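Local coordinates for protein-glutamine gamma-glutamyltransferase (Pseudomonas aeruginosa PAO1, PDB 6G49) that displays transglutaminase activity in vitro, carried by its periplasmic domain, and is critical for the viability of the bacterium, at residues A[174-179]-A[260-265]; A[162-167]-A[299-304]. All coordinates share one frame; numbering follows the deposited sequence.

Contact 1. Residues A[174-179]-A[260-265]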
loop_
_atom_site.group_PDB
_atom_site.type_symbol
_atom_site.label_atom_id
_atom_site.label_comp_id
_atom_site.label_asym_id
_atom_site.label_seq_id
_atom_site.Cartn_x
_atom_site.Cartn_y
_atom_site.Cartn_z
ATOM N N TRP A 174 -12.177 12.255 -7.923
ATOM C CA TRP A 174 -11.737 13.568 -7.600
ATOM C C TRP A 174 -10.746 13.539 -6.436
ATOM O O TRP A 174 -9.690 14.216 -6.444
ATOM C CB TRP A 174 -12.920 14.489 -7.280
ATOM C CG TRP A 174 -12.618 15.944 -7.350
ATOM C CD1 TRP A 174 -12.330 16.845 -6.374
ATOM C CD2 TRP A 174 -12.549 16.671 -8.587
ATOM N NE1 TRP A 174 -12.080 18.079 -6.939
ATOM C CE2 TRP A 174 -12.165 17.987 -8.280
ATOM C CE3 TRP A 174 -12.789 16.300 -9.910
ATOM C CZ2 TRP A 174 -12.102 18.984 -9.274
ATOM C CZ3 TRP A 174 -12.708 17.273 -10.884
ATOM C CH2 TRP A 174 -12.355 18.581 -10.550
ATOM N N ARG A 175 -11.100 12.801 -5.390
ATOM C CA ARG A 175 -10.292 12.703 -4.175
ATOM C C ARG A 175 -8.890 12.174 -4.527
ATOM O O ARG A 175 -7.914 12.641 -3.942
ATOM C CB ARG A 175 -10.987 11.748 -3.208
ATOM C CG ARG A 175 -10.123 11.300 -2.044
ATOM C CD ARG A 175 -10.896 10.274 -1.234
ATOM N NE ARG A 175 -11.918 10.893 -0.436
ATOM C CZ ARG A 175 -12.575 10.277 0.553
ATOM N NH1 ARG A 175 -12.323 8.990 0.768
ATOM N NH2 ARG A 175 -13.381 10.982 1.364
ATOM N N ASN A 176 -8.834 11.241 -5.492
ATOM C CA ASN A 176 -7.592 10.577 -5.823
ATOM C C ASN A 176 -6.809 11.288 -6.917
ATOM O O ASN A 176 -5.864 10.716 -7.469
ATOM C CB ASN A 176 -7.842 9.092 -6.073
ATOM C CG ASN A 176 -8.046 8.391 -4.764
ATOM O OD1 ASN A 176 -7.112 8.289 -3.985
ATOM N ND2 ASN A 176 -9.287 8.046 -4.441
ATOM N N LEU A 177 -7.224 12.537 -7.239
ATOM C CA LEU A 177 -6.423 13.435 -8.052
ATOM C C LEU A 177 -5.938 14.644 -7.255
ATOM O O LEU A 177 -5.326 15.547 -7.870
ATOM C CB LEU A 177 -7.274 13.813 -9.270
ATOM C CG LEU A 177 -7.421 12.709 -10.301
ATOM C CD1 LEU A 177 -8.563 13.018 -11.261
ATOM C CD2 LEU A 177 -6.155 12.364 -11.084
ATOM N N GLN A 178 -6.178 14.664 -5.953
ATOM C CA GLN A 178 -5.857 15.756 -5.058
ATOM C C GLN A 178 -4.352 15.917 -4.887
ATOM O O GLN A 178 -3.668 14.944 -4.570
ATOM C CB GLN A 178 -6.460 15.547 -3.676
ATOM C CG GLN A 178 -6.145 16.594 -2.632
ATOM C CD GLN A 178 -4.884 16.272 -1.849
ATOM O OE1 GLN A 178 -4.683 15.095 -1.486
ATOM N NE2 GLN A 178 -4.046 17.301 -1.581
ATOM N N LEU A 179 -3.841 17.130 -5.056
ATOM C CA LEU A 179 -2.485 17.513 -4.642
ATOM C C LEU A 179 -2.533 18.925 -4.095
ATOM O O LEU A 179 -3.393 19.719 -4.515
ATOM C CB LEU A 179 -1.485 17.494 -5.792
ATOM C CG LEU A 179 -1.150 16.118 -6.329
ATOM C CD1 LEU A 179 -0.287 16.191 -7.566
ATOM C CD2 LEU A 179 -0.493 15.255 -5.286
ATOM N N PRO A 260 -5.757 8.795 -11.300
ATOM C CA PRO A 260 -6.130 8.693 -9.891
ATOM C C PRO A 260 -5.271 7.591 -9.246
ATOM O O PRO A 260 -5.067 6.544 -9.853
ATOM C CB PRO A 260 -7.614 8.324 -9.924
ATOM C CG PRO A 260 -8.055 8.742 -11.325
ATOM C CD PRO A 260 -6.869 8.407 -12.205
ATOM N N ALA A 261 -4.735 7.919 -8.069
ATOM C CA ALA A 261 -3.776 7.008 -7.407
ATOM C C ALA A 261 -3.835 7.261 -5.922
ATOM O O ALA A 261 -4.115 8.384 -5.488
ATOM C CB ALA A 261 -2.383 7.233 -7.938
ATOM N N ARG A 262 -3.489 6.224 -5.121
ATOM C CA ARG A 262 -3.473 6.394 -3.681
ATOM C C ARG A 262 -2.389 5.462 -3.131
ATOM O O ARG A 262 -1.965 4.526 -3.815
ATOM C CB ARG A 262 -4.838 6.176 -3.016
ATOM C CG ARG A 262 -5.459 4.823 -3.320
ATOM C CD ARG A 262 -6.895 4.760 -2.814
ATOM N NE ARG A 262 -7.533 3.542 -3.270
ATOM C CZ ARG A 262 -8.848 3.379 -3.494
ATOM N NH1 ARG A 262 -9.705 4.382 -3.270
ATOM N NH2 ARG A 262 -9.288 2.196 -3.933
ATOM N N VAL A 263 -1.933 5.822 -1.944
ATOM C CA VAL A 263 -0.975 4.970 -1.216
ATOM C C VAL A 263 -1.741 3.914 -0.441
ATOM O O VAL A 263 -2.737 4.200 0.257
ATOM C CB VAL A 263 -0.092 5.849 -0.310
ATOM C CG1 VAL A 263 0.743 5.003 0.644
ATOM C CG2 VAL A 263 0.773 6.794 -1.135
ATOM N N VAL A 264 -1.244 2.685 -0.533
ATOM C CA VAL A 264 -1.766 1.554 0.242
ATOM C C VAL A 264 -0.729 1.274 1.339
ATOM O O VAL A 264 0.445 1.124 1.027
ATOM C CB VAL A 264 -2.009 0.321 -0.636
ATOM C CG1 VAL A 264 -2.720 -0.774 0.157
ATOM C CG2 VAL A 264 -2.870 0.664 -1.851
ATOM N N ALA A 265 -1.178 1.165 2.574
ATOM C CA ALA A 265 -0.306 0.871 3.687
ATOM C C ALA A 265 -0.724 -0.465 4.315
ATOM O O ALA A 265 -1.901 -0.801 4.397
ATOM C CB ALA A 265 -0.406 1.934 4.734
#
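Asn176, the first residue to leave helical backbone angles after helix 170-175, lies against the start of strand 261-265, its CA 4.7 Å from the CA of Pro260. Ala261 N donates to Asn176 O over 3.1 Å, with 157° at the hydrogen. Pro260 CA adds a CA-H...O contact of 3.2 Å to the same Asn176 O, so one carbonyl holds two successive residues. Proline has no N-H to satisfy, and Leu177 CD2 can pack 3.6 Å from Pro260 N; the leucine and the ring lie side by side, pointing the same way.

With CG anti to its carbonyl carbon (chi1 -76°), Asn176 lays its amide across the base of the Arg262 side chain, with Asn176 OD1 3.3 Å from Arg262 CB. The amide and guanidinium planes stand nearly perpendicular, 82° apart. Asparagine suits the place because ND2 has two hydrogens to give: it bonds to Thr172 O, within the helix just ended, and to Glu79. Arg262, extended from CG to NE, spans far enough to form salt bridges with Glu291 and the same Glu79.

The helix end is thereby tied to a central strand of the antiparallel sheet, between strands 72-81 and 286-294, while Arg255 of helix 243-256 bonds to Ala261 O and Gln178 O.

Contact 2. Residues A[162-167]-A[299-304]; sequences ALRESS and WLSVDP
Trp299 O is gripped by two waters, each of which leads back to Arg164. One donates to Trp299 O at 2.7 Å and accepts from Arg164 N; the other donates to Trp299 O at 3.0 Å and accepts from Arg164 NH2 at 2.7 Å. The backbones meet directly at one point, where Trp299 N gives a hydrogen bond of 3.0 Å to Arg164 O; the first water takes the place of the second N-H...O bond that a hydrogen-bonded antiparallel pair would have.

Glu165 has a positive phi of 51°, which bends the chain as strand 163-164 ends and lets two consecutive side chains, those of Arg164 and Glu165, both face Trp299. The indole NE1 of Trp299 donates to Glu165 OE1 over 2.9 Å, almost straight at 168°. The carboxylate oxygen sits at the ring edge, close to the indole plane, but is met on its anti side and 28° out of the carboxylate plane. The other carboxylate oxygen, Glu165 OE2, accepts from Asp169 N, so both oxygens have a donor and the group's rotation is restrained. Tryptophan suits the place: a large apolar ring that still offers one N-H to a buried acid.

Nearer the backbone, the Arg164 chain bends at chi3 so that one face of its guanidinium meets Trp299 CB, 3.6 Å from the guanidinium plane and over its centre. Salt bridges with Glu291 and Asp125 hold the charge there, probably offsetting the nearby Arg74.

Strand 298-302 runs straight on to Asp303, assigned by similarity to the active site with Cys243 and His287. Asp303 OD2 bonds to His287 NE2, the charge-relay pairing expected of the Cys-His-Asp triad in the transglutaminase-like superfamily.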
loop_
_atom_site.group_PDB
_atom_site.type_symbol
_atom_site.label_atom_id
_atom_site.label_comp_id
_atom_site.label_asym_id
_atom_site.label_seq_id
_atom_site.Cartn_x
_atom_site.Cartn_y
_atom_site.Cartn_z
ATOM N N ALA A 162 -9.746 -9.982 -7.931
ATOM C CA ALA A 162 -11.042 -9.327 -8.011
ATOM C C ALA A 162 -10.929 -8.054 -8.853
ATOM O O ALA A 162 -9.894 -7.397 -8.863
ATOM C CB ALA A 162 -11.564 -8.975 -6.642
ATOM N N LEU A 163 -11.974 -7.770 -9.643
ATOM C CA LEU A 163 -12.061 -6.493 -10.379
ATOM C C LEU A 163 -12.584 -5.434 -9.417
ATOM O O LEU A 163 -13.609 -5.600 -8.791
ATOM C CB LEU A 163 -13.011 -6.701 -11.561
ATOM C CG LEU A 163 -13.278 -5.496 -12.444
ATOM C CD1 LEU A 163 -12.003 -5.024 -13.095
ATOM C CD2 LEU A 163 -14.304 -5.878 -13.524
ATOM N N ARG A 164 -11.829 -4.354 -9.297
ATOM C CA ARG A 164 -12.172 -3.297 -8.376
ATOM C C ARG A 164 -12.570 -1.977 -8.996
ATOM O O ARG A 164 -11.772 -1.311 -9.623
ATOM C CB ARG A 164 -11.009 -3.060 -7.422
ATOM C CG ARG A 164 -10.446 -4.328 -6.827
ATOM C CD ARG A 164 -9.468 -4.016 -5.725
ATOM N NE ARG A 164 -8.119 -3.857 -6.238
ATOM C CZ ARG A 164 -7.292 -2.914 -5.830
ATOM N NH1 ARG A 164 -7.707 -2.061 -4.912
ATOM N NH2 ARG A 164 -6.072 -2.823 -6.340
ATOM N N GLU A 165 -13.827 -1.622 -8.788
ATOM C CA GLU A 165 -14.373 -0.363 -9.225
ATOM C C GLU A 165 -14.077 -0.092 -10.711
ATOM O O GLU A 165 -13.470 0.920 -11.059
ATOM C CB GLU A 165 -13.845 0.759 -8.321
ATOM C CG GLU A 165 -14.906 1.652 -7.809
ATOM C CD GLU A 165 -14.503 2.910 -7.059
ATOM O OE1 GLU A 165 -13.352 3.004 -6.535
ATOM O OE2 GLU A 165 -15.359 3.802 -7.005
ATOM N N SER A 166 -14.564 -0.939 -11.621
ATOM C CA SER A 166 -14.371 -0.723 -13.043
ATOM C C SER A 166 -14.981 0.622 -13.482
ATOM O O SER A 166 -14.461 1.220 -14.409
ATOM C CB SER A 166 -14.901 -1.878 -13.863
ATOM O OG SER A 166 -16.268 -2.025 -13.598
ATOM N N SER A 167 -16.083 1.041 -12.847
ATOM C CA SER A 167 -16.652 2.398 -12.923
ATOM C C SER A 167 -16.462 3.102 -11.588
ATOM O O SER A 167 -16.820 2.565 -10.579
ATOM C CB SER A 167 -18.143 2.368 -13.231
ATOM O OG SER A 167 -18.290 1.909 -14.538
ATOM N N TRP A 299 -9.013 -0.522 -10.392
ATOM C CA TRP A 299 -7.781 -0.276 -9.594
ATOM C C TRP A 299 -6.794 -1.425 -9.817
ATOM O O TRP A 299 -7.176 -2.597 -9.735
ATOM C CB TRP A 299 -8.098 -0.120 -8.121
ATOM C CG TRP A 299 -8.901 1.088 -7.740
ATOM C CD1 TRP A 299 -10.249 1.174 -7.583
ATOM C CD2 TRP A 299 -8.397 2.404 -7.486
ATOM N NE1 TRP A 299 -10.607 2.454 -7.250
ATOM C CE2 TRP A 299 -9.499 3.246 -7.207
ATOM C CE3 TRP A 299 -7.105 2.968 -7.501
ATOM C CZ2 TRP A 299 -9.338 4.577 -6.800
ATOM C CZ3 TRP A 299 -6.976 4.301 -7.165
ATOM C CH2 TRP A 299 -8.065 5.098 -6.831
ATOM N N LEU A 300 -5.522 -1.080 -10.031
ATOM C CA LEU A 300 -4.433 -2.032 -10.095
ATOM C C LEU A 300 -3.342 -1.595 -9.135
ATOM O O LEU A 300 -3.005 -0.410 -9.054
ATOM C CB LEU A 300 -3.872 -2.106 -11.514
ATOM C CG LEU A 300 -4.852 -2.628 -12.591
ATOM C CD1 LEU A 300 -4.201 -2.515 -13.943
ATOM C CD2 LEU A 300 -5.303 -4.042 -12.298
ATOM N N SER A 301 -2.785 -2.560 -8.394
ATOM C CA SER A 301 -1.746 -2.270 -7.430
ATOM C C SER A 301 -0.378 -2.428 -8.075
ATOM O O SER A 301 -0.175 -3.299 -8.915
ATOM C CB SER A 301 -1.844 -3.207 -6.248
ATOM O OG SER A 301 -3.098 -3.059 -5.601
ATOM N N VAL A 302 0.558 -1.590 -7.655
ATOM C CA VAL A 302 1.913 -1.597 -8.150
ATOM C C VAL A 302 2.841 -1.236 -6.986
ATOM O O VAL A 302 2.502 -0.441 -6.133
ATOM C CB VAL A 302 2.078 -0.661 -9.348
ATOM C CG1 VAL A 302 1.872 0.809 -9.000
ATOM C CG2 VAL A 302 3.381 -0.894 -10.067
ATOM N N ASP A 303 4.050 -1.811 -6.994
ATOM C CA ASP A 303 4.978 -1.579 -5.876
ATOM C C ASP A 303 6.310 -1.086 -6.405
ATOM O O ASP A 303 7.111 -1.877 -6.885
ATOM C CB ASP A 303 5.178 -2.842 -5.057
ATOM C CG ASP A 303 6.055 -2.597 -3.865
ATOM O OD1 ASP A 303 6.543 -1.453 -3.675
ATOM O OD2 ASP A 303 6.196 -3.580 -3.067
ATOM N N PRO A 304 6.587 0.229 -6.337
ATOM C CA PRO A 304 7.820 0.774 -6.877
ATOM C C PRO A 304 9.064 0.249 -6.155
ATOM O O PRO A 304 10.151 0.275 -6.739
ATOM C CB PRO A 304 7.680 2.303 -6.721
ATOM C CG PRO A 304 6.619 2.467 -5.687
ATOM C CD PRO A 304 5.691 1.288 -5.852
HETATM O O HOH W 1 -9.282 -3.953 -10.717
HETATM O O HOH W 2 -5.966 -4.838 -8.158
#

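Overall arrangement
The centres of the two contacts lie about 13 Å apart, and Trp299 joins them: its indole ring reaches contact 1, where Arg262 makes a cation-pi interaction with it and Asn176 packs on its far end. Both contacts reach the same antiparallel sheet, in which strand 286-294 lies between strands 261-265 and 298-302. Along the chain, 162-167 comes first, then 174-179 by way of helix 170-175, then 260-265 and last 299-304, so the span bridged by contact 2 includes all of contact 1. Together they hold 162-167 and 174-179 against neighbouring strands of the sheet that carries His287 and leads to Asp303, both assigned to the active site by similarity.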